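Local structure of galactose mutarotase-like protein (Clostridium acetobutylicum, 3OS7) at residues Phe192-Ser206 and Phe261-Val275. The protein probably binds carbohydrate and, as in related aldose 1-epimerases, may interconvert the anomers of an aldose sugar. Sequence-based numbering, arbitrary orientation. Where two conformers were deposited one is given.
With EDO (1,2-ethanediol), chain I.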
loop_
_atom_site.group_PDB
_atom_site.type_symbol
_atom_site.label_atom_id
_atom_site.label_comp_id
_atom_site.label_asym_id
_atom_site.label_seq_id
_atom_site.Cartn_x
_atom_site.Cartn_y
_atom_site.Cartn_z
ATOM N N PHE A 192 -4.386 -10.180 14.283
ATOM C CA PHE A 192 -3.892 -8.875 14.705
ATOM C C PHE A 192 -4.055 -8.637 16.213
ATOM O O PHE A 192 -3.728 -7.566 16.724
ATOM C CB PHE A 192 -4.571 -7.777 13.890
ATOM C CG PHE A 192 -6.096 -7.842 13.893
ATOM C CD1 PHE A 192 -6.812 -7.499 15.018
ATOM C CD2 PHE A 192 -6.796 -8.227 12.756
ATOM C CE1 PHE A 192 -8.189 -7.540 15.017
ATOM C CE2 PHE A 192 -8.177 -8.282 12.769
ATOM C CZ PHE A 192 -8.870 -7.924 13.893
ATOM N N ILE A 193 -4.533 -9.653 16.934
ATOM C CA ILE A 193 -4.683 -9.560 18.378
ATOM C C ILE A 193 -4.195 -10.864 19.008
ATOM O O ILE A 193 -4.277 -11.925 18.395
ATOM C CB ILE A 193 -6.154 -9.221 18.753
ATOM C CG1 ILE A 193 -6.289 -8.940 20.250
ATOM C CG2 ILE A 193 -7.125 -10.329 18.299
ATOM C CD1 ILE A 193 -7.441 -8.008 20.577
ATOM N N GLU A 194 -3.652 -10.768 20.223
ATOM C CA GLU A 194 -3.202 -11.965 20.956
ATOM C C GLU A 194 -4.388 -12.803 21.436
ATOM O O GLU A 194 -5.492 -12.292 21.653
ATOM C CB GLU A 194 -2.326 -11.570 22.156
ATOM C CG GLU A 194 -1.124 -12.468 22.330
ATOM C CD GLU A 194 -0.035 -12.161 21.318
ATOM O OE1 GLU A 194 -0.187 -12.548 20.133
ATOM O OE2 GLU A 194 0.975 -11.529 21.719
ATOM N N GLY A 195 -4.166 -14.101 21.588
ATOM C CA GLY A 195 -5.218 -14.998 22.054
ATOM C C GLY A 195 -6.249 -15.288 20.985
ATOM O O GLY A 195 -7.395 -15.638 21.279
ATOM N N SER A 196 -5.848 -15.124 19.732
ATOM C CA SER A 196 -6.700 -15.478 18.623
ATOM C C SER A 196 -5.900 -16.362 17.671
ATOM O O SER A 196 -4.826 -16.831 18.042
ATOM C CB SER A 196 -7.215 -14.229 17.943
ATOM O OG SER A 196 -8.153 -14.638 16.997
ATOM N N GLU A 197 -6.409 -16.616 16.469
ATOM C CA GLU A 197 -5.754 -17.531 15.549
ATOM C C GLU A 197 -5.953 -16.998 14.137
ATOM O O GLU A 197 -6.960 -16.320 13.901
ATOM C CB GLU A 197 -6.399 -18.926 15.674
ATOM C CG GLU A 197 -5.426 -20.075 15.662
ATOM C CD GLU A 197 -4.592 -20.147 16.945
ATOM O OE1 GLU A 197 -5.134 -20.547 18.003
ATOM O OE2 GLU A 197 -3.387 -19.819 16.890
ATOM N N ASP A 198 -5.055 -17.333 13.206
ATOM C CA ASP A 198 -5.221 -16.909 11.804
ATOM C C ASP A 198 -6.579 -17.346 11.201
ATOM O O ASP A 198 -7.197 -16.579 10.437
ATOM C CB ASP A 198 -4.030 -17.314 10.905
ATOM C CG ASP A 198 -3.713 -18.804 10.936
ATOM O OD1 ASP A 198 -4.466 -19.574 11.563
ATOM O OD2 ASP A 198 -2.692 -19.200 10.308
ATOM N N SER A 199 -7.078 -18.523 11.601
ATOM C CA SER A 199 -8.364 -19.074 11.141
ATOM C C SER A 199 -9.586 -18.311 11.659
ATOM O O SER A 199 -10.703 -18.538 11.213
ATOM C CB SER A 199 -8.481 -20.539 11.598
ATOM O OG SER A 199 -8.384 -20.641 13.014
ATOM N N ASN A 200 -9.398 -17.440 12.643
ATOM C CA ASN A 200 -10.493 -16.631 13.146
ATOM C C ASN A 200 -10.749 -15.379 12.308
ATOM O O ASN A 200 -11.711 -14.668 12.568
ATOM C CB ASN A 200 -10.246 -16.209 14.580
ATOM C CG ASN A 200 -10.223 -17.381 15.511
ATOM O OD1 ASN A 200 -10.610 -18.471 15.110
ATOM N ND2 ASN A 200 -9.727 -17.187 16.729
ATOM N N CYS A 201 -9.877 -15.097 11.343
ATOM C CA CYS A 201 -9.960 -13.840 10.605
ATOM C C CYS A 201 -10.635 -14.000 9.251
ATOM O O CYS A 201 -10.296 -14.904 8.495
ATOM C CB CYS A 201 -8.591 -13.240 10.406
ATOM S SG CYS A 201 -7.868 -12.658 11.958
ATOM N N ARG A 202 -11.561 -13.081 8.950
ATOM C CA ARG A 202 -12.216 -13.033 7.644
ATOM C C ARG A 202 -11.898 -11.713 6.965
ATOM O O ARG A 202 -11.947 -10.664 7.608
ATOM C CB ARG A 202 -13.717 -13.124 7.781
ATOM C CG ARG A 202 -14.221 -14.325 8.552
ATOM C CD ARG A 202 -14.121 -15.551 7.727
ATOM N NE ARG A 202 -15.033 -16.588 8.193
ATOM C CZ ARG A 202 -15.484 -17.575 7.427
ATOM N NH1 ARG A 202 -15.106 -17.663 6.141
ATOM N NH2 ARG A 202 -16.333 -18.468 7.938
ATOM N N VAL A 203 -11.600 -11.769 5.674
ATOM C CA VAL A 203 -11.302 -10.561 4.889
ATOM C C VAL A 203 -12.474 -10.201 3.947
ATOM O O VAL A 203 -12.945 -11.042 3.196
ATOM C CB VAL A 203 -9.996 -10.688 4.084
ATOM C CG1 VAL A 203 -9.804 -9.437 3.213
ATOM C CG2 VAL A 203 -8.792 -10.810 5.057
ATOM N N LYS A 204 -12.949 -8.952 4.036
ATOM C CA LYS A 204 -13.935 -8.405 3.084
ATOM C C LYS A 204 -13.268 -7.321 2.270
ATOM O O LYS A 204 -12.391 -6.631 2.765
ATOM C CB LYS A 204 -15.138 -7.817 3.817
ATOM C CG LYS A 204 -15.903 -8.862 4.631
ATOM C CD LYS A 204 -16.887 -8.217 5.597
ATOM C CE LYS A 204 -17.699 -9.281 6.307
ATOM N NZ LYS A 204 -18.779 -8.685 7.124
ATOM N N ILE A 205 -13.640 -7.221 1.012
ATOM C CA ILE A 205 -13.080 -6.245 0.089
ATOM C C ILE A 205 -14.199 -5.794 -0.840
ATOM O O ILE A 205 -14.945 -6.624 -1.345
ATOM C CB ILE A 205 -11.953 -6.828 -0.802
ATOM C CG1 ILE A 205 -10.851 -7.494 0.022
ATOM C CG2 ILE A 205 -11.342 -5.713 -1.695
ATOM C CD1 ILE A 205 -9.831 -8.295 -0.850
ATOM N N SER A 206 -14.260 -4.491 -1.134
ATOM C CA SER A 206 -15.347 -3.946 -1.975
ATOM C C SER A 206 -15.031 -4.146 -3.461
ATOM O O SER A 206 -14.790 -3.194 -4.190
ATOM C CB SER A 206 -15.586 -2.466 -1.628
ATOM O OG SER A 206 -14.429 -1.672 -1.822
ATOM N N PHE A 261 -18.608 3.142 1.291
ATOM C CA PHE A 261 -17.315 2.662 1.749
ATOM C C PHE A 261 -16.627 2.009 0.584
ATOM O O PHE A 261 -17.265 1.295 -0.191
ATOM C CB PHE A 261 -17.501 1.640 2.847
ATOM C CG PHE A 261 -16.207 1.015 3.319
ATOM C CD1 PHE A 261 -15.399 1.670 4.221
ATOM C CD2 PHE A 261 -15.796 -0.203 2.827
ATOM C CE1 PHE A 261 -14.194 1.113 4.630
ATOM C CE2 PHE A 261 -14.597 -0.766 3.241
ATOM C CZ PHE A 261 -13.812 -0.119 4.137
ATOM N N ARG A 262 -15.331 2.281 0.464
ATOM C CA ARG A 262 -14.462 1.577 -0.450
ATOM C C ARG A 262 -13.236 1.116 0.335
ATOM O O ARG A 262 -12.660 1.871 1.110
ATOM C CB ARG A 262 -14.055 2.460 -1.623
ATOM C CG ARG A 262 -13.057 1.805 -2.614
ATOM C CD ARG A 262 -12.566 2.750 -3.726
ATOM N NE ARG A 262 -13.705 3.067 -4.566
ATOM C CZ ARG A 262 -13.722 3.186 -5.881
ATOM N NH1 ARG A 262 -12.652 3.016 -6.620
ATOM N NH2 ARG A 262 -14.873 3.459 -6.477
ATOM N N GLY A 263 -12.886 -0.155 0.158
ATOM C CA GLY A 263 -11.694 -0.689 0.796
ATOM C C GLY A 263 -11.893 -2.088 1.303
ATOM O O GLY A 263 -12.651 -2.862 0.728
ATOM N N ALA A 264 -11.179 -2.393 2.371
ATOM C CA ALA A 264 -11.149 -3.724 2.931
ATOM C C ALA A 264 -11.312 -3.687 4.420
ATOM O O ALA A 264 -11.118 -2.662 5.078
ATOM C CB ALA A 264 -9.815 -4.462 2.525
ATOM N N CYS A 265 -11.659 -4.844 4.968
ATOM C CA CYS A 265 -11.581 -5.026 6.389
ATOM C C CYS A 265 -11.239 -6.444 6.746
ATOM O O CYS A 265 -11.423 -7.354 5.940
ATOM C CB CYS A 265 -12.843 -4.566 7.114
ATOM S SG CYS A 265 -14.287 -5.621 6.922
ATOM N N ILE A 266 -10.696 -6.591 7.951
ATOM C CA ILE A 266 -10.310 -7.889 8.506
ATOM C C ILE A 266 -11.069 -8.005 9.826
ATOM O O ILE A 266 -10.881 -7.180 10.722
ATOM C CB ILE A 266 -8.808 -8.020 8.764
ATOM C CG1 ILE A 266 -7.998 -7.617 7.532
ATOM C CG2 ILE A 266 -8.461 -9.454 9.245
ATOM C CD1 ILE A 266 -6.441 -7.585 7.787
ATOM N N GLU A 267 -11.954 -8.995 9.909
ATOM C CA GLU A 267 -12.853 -9.192 11.048
ATOM C C GLU A 267 -12.398 -10.417 11.826
ATOM O O GLU A 267 -12.190 -11.484 11.246
ATOM C CB GLU A 267 -14.299 -9.423 10.585
ATOM C CG GLU A 267 -14.978 -8.150 10.041
ATOM C CD GLU A 267 -16.399 -8.346 9.597
ATOM O OE1 GLU A 267 -16.924 -9.478 9.699
ATOM O OE2 GLU A 267 -17.004 -7.347 9.166
ATOM N N ASP A 268 -12.256 -10.230 13.130
ATOM C CA ASP A 268 -12.065 -11.322 14.086
ATOM C C ASP A 268 -13.255 -11.307 15.050
ATOM O O ASP A 268 -13.257 -10.633 16.091
ATOM C CB ASP A 268 -10.741 -11.147 14.824
ATOM C CG ASP A 268 -10.378 -12.342 15.650
ATOM O OD1 ASP A 268 -11.309 -13.120 15.992
ATOM O OD2 ASP A 268 -9.165 -12.497 15.944
ATOM N N ALA A 269 -14.289 -12.032 14.658
ATOM C CA ALA A 269 -15.515 -12.131 15.429
ATOM C C ALA A 269 -15.236 -12.650 16.842
ATOM O O ALA A 269 -15.827 -12.177 17.798
ATOM C CB ALA A 269 -16.592 -13.044 14.665
ATOM N N SER A 270 -14.290 -13.569 16.965
ATOM C CA SER A 270 -13.929 -14.155 18.263
ATOM C C SER A 270 -13.498 -13.078 19.259
ATOM O O SER A 270 -13.665 -13.247 20.471
ATOM C CB SER A 270 -12.833 -15.229 18.099
ATOM O OG SER A 270 -11.513 -14.670 18.071
ATOM N N LYS A 271 -12.950 -11.964 18.753
ATOM C CA LYS A 271 -12.549 -10.841 19.612
ATOM C C LYS A 271 -13.416 -9.590 19.419
ATOM O O LYS A 271 -13.105 -8.529 19.944
ATOM C CB LYS A 271 -11.079 -10.525 19.349
ATOM C CG LYS A 271 -10.153 -11.674 19.690
ATOM C CD LYS A 271 -10.157 -11.906 21.205
ATOM C CE LYS A 271 -9.133 -12.932 21.648
ATOM N NZ LYS A 271 -9.098 -12.980 23.150
ATOM N N ASN A 272 -14.509 -9.724 18.675
ATOM C CA ASN A 272 -15.422 -8.614 18.385
ATOM C C ASN A 272 -14.736 -7.338 17.868
ATOM O O ASN A 272 -15.168 -6.221 18.180
ATOM C CB ASN A 272 -16.306 -8.237 19.593
ATOM C CG ASN A 272 -17.600 -7.548 19.148
ATOM O OD1 ASN A 272 -18.365 -8.129 18.385
ATOM N ND2 ASN A 272 -17.818 -6.304 19.570
ATOM N N THR A 273 -13.703 -7.529 17.071
ATOM C CA THR A 273 -12.904 -6.429 16.534
ATOM C C THR A 273 -12.705 -6.543 15.025
ATOM O O THR A 273 -12.448 -7.615 14.498
ATOM C CB THR A 273 -11.505 -6.440 17.208
ATOM O OG1 THR A 273 -11.671 -6.507 18.628
ATOM C CG2 THR A 273 -10.677 -5.189 16.846
ATOM N N ARG A 274 -12.770 -5.386 14.348
ATOM C CA ARG A 274 -12.575 -5.277 12.906
ATOM C C ARG A 274 -11.448 -4.271 12.651
ATOM O O ARG A 274 -11.457 -3.187 13.243
ATOM C CB ARG A 274 -13.863 -4.756 12.256
ATOM C CG ARG A 274 -13.746 -4.566 10.796
ATOM C CD ARG A 274 -14.971 -3.946 10.194
ATOM N NE ARG A 274 -16.122 -4.818 10.334
ATOM C CZ ARG A 274 -17.169 -4.599 11.107
ATOM N NH1 ARG A 274 -17.236 -3.521 11.860
ATOM N NH2 ARG A 274 -18.149 -5.513 11.155
ATOM N N VAL A 275 -10.496 -4.633 11.790
ATOM C CA VAL A 275 -9.500 -3.696 11.267
ATOM C C VAL A 275 -10.002 -3.198 9.922
ATOM O O VAL A 275 -10.412 -3.989 9.082
ATOM C CB VAL A 275 -8.107 -4.338 11.108
ATOM C CG1 VAL A 275 -7.188 -3.430 10.288
ATOM C CG2 VAL A 275 -7.498 -4.631 12.517
HETATM C C1 EDO I . 0.165 -10.140 15.846
HETATM O O1 EDO I . 1.561 -10.192 16.141
HETATM C C2 EDO I . -0.561 -11.041 16.825
HETATM O O2 EDO I . -0.550 -10.408 18.107
HETATM O O HOH W 1 -7.260 -10.856 14.795
#
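An antiparallel strand pair sets Arg-202 to Ile-205 against Ala-264 to Glu-267, with Arg-202/Glu-267 and Lys-204/Cys-265 as its hydrogen-bonded pairs; Arg-202 N meets Glu-267 O at 2.9 Å. At one end Ser-206 N donates to Gly-263 O (3.0 Å), while OG, set between its own N and carbonyl carbon (chi1 59°), replaces the carbonyl as acceptor for Gly-263 N at 2.9 Å and also bonds Lys-252 O. Gly-263 suits its backbone angles because a CB would jam against the preceding carbonyl O.

On the face bearing Lys-204, the long, extended lysine chain passes Cys-265 SG and crosses Glu-267 obliquely, spanning the gap to put NZ 3.0 Å from OE2, on the syn side but 34° out of the carboxylate plane. Arg-274 grips that same oxygen side-on through NE and NH2, so two cations probably stabilise the carboxylate's charge. Arg-274 also pairs with Glu-339 of strand 329-340.

On the other face branched, apolar Val-203 and Ile-266 suit the buried side, while Asp-268 brings a carboxylate to its far end. The loop leading into this strand folds back, and Phe-192 offers two flat faces: one takes Val-275 CG2, 3.5 Å from the ring centroid (CH-pi), the other a water linking Phe-192 N to Asp-268 OD2. Short, two-oxygened Asp-268 serves two serines separately: OD2 accepts from Ser-196 OG through its syn lone pair (2.6 Å), OD1 from Ser-270 OG. Asp-268 thus pins the loop to the G1-bulged hairpin turn into strand 273-279, within the antiparallel beta-sandwich characteristic of the galactose mutarotase fold.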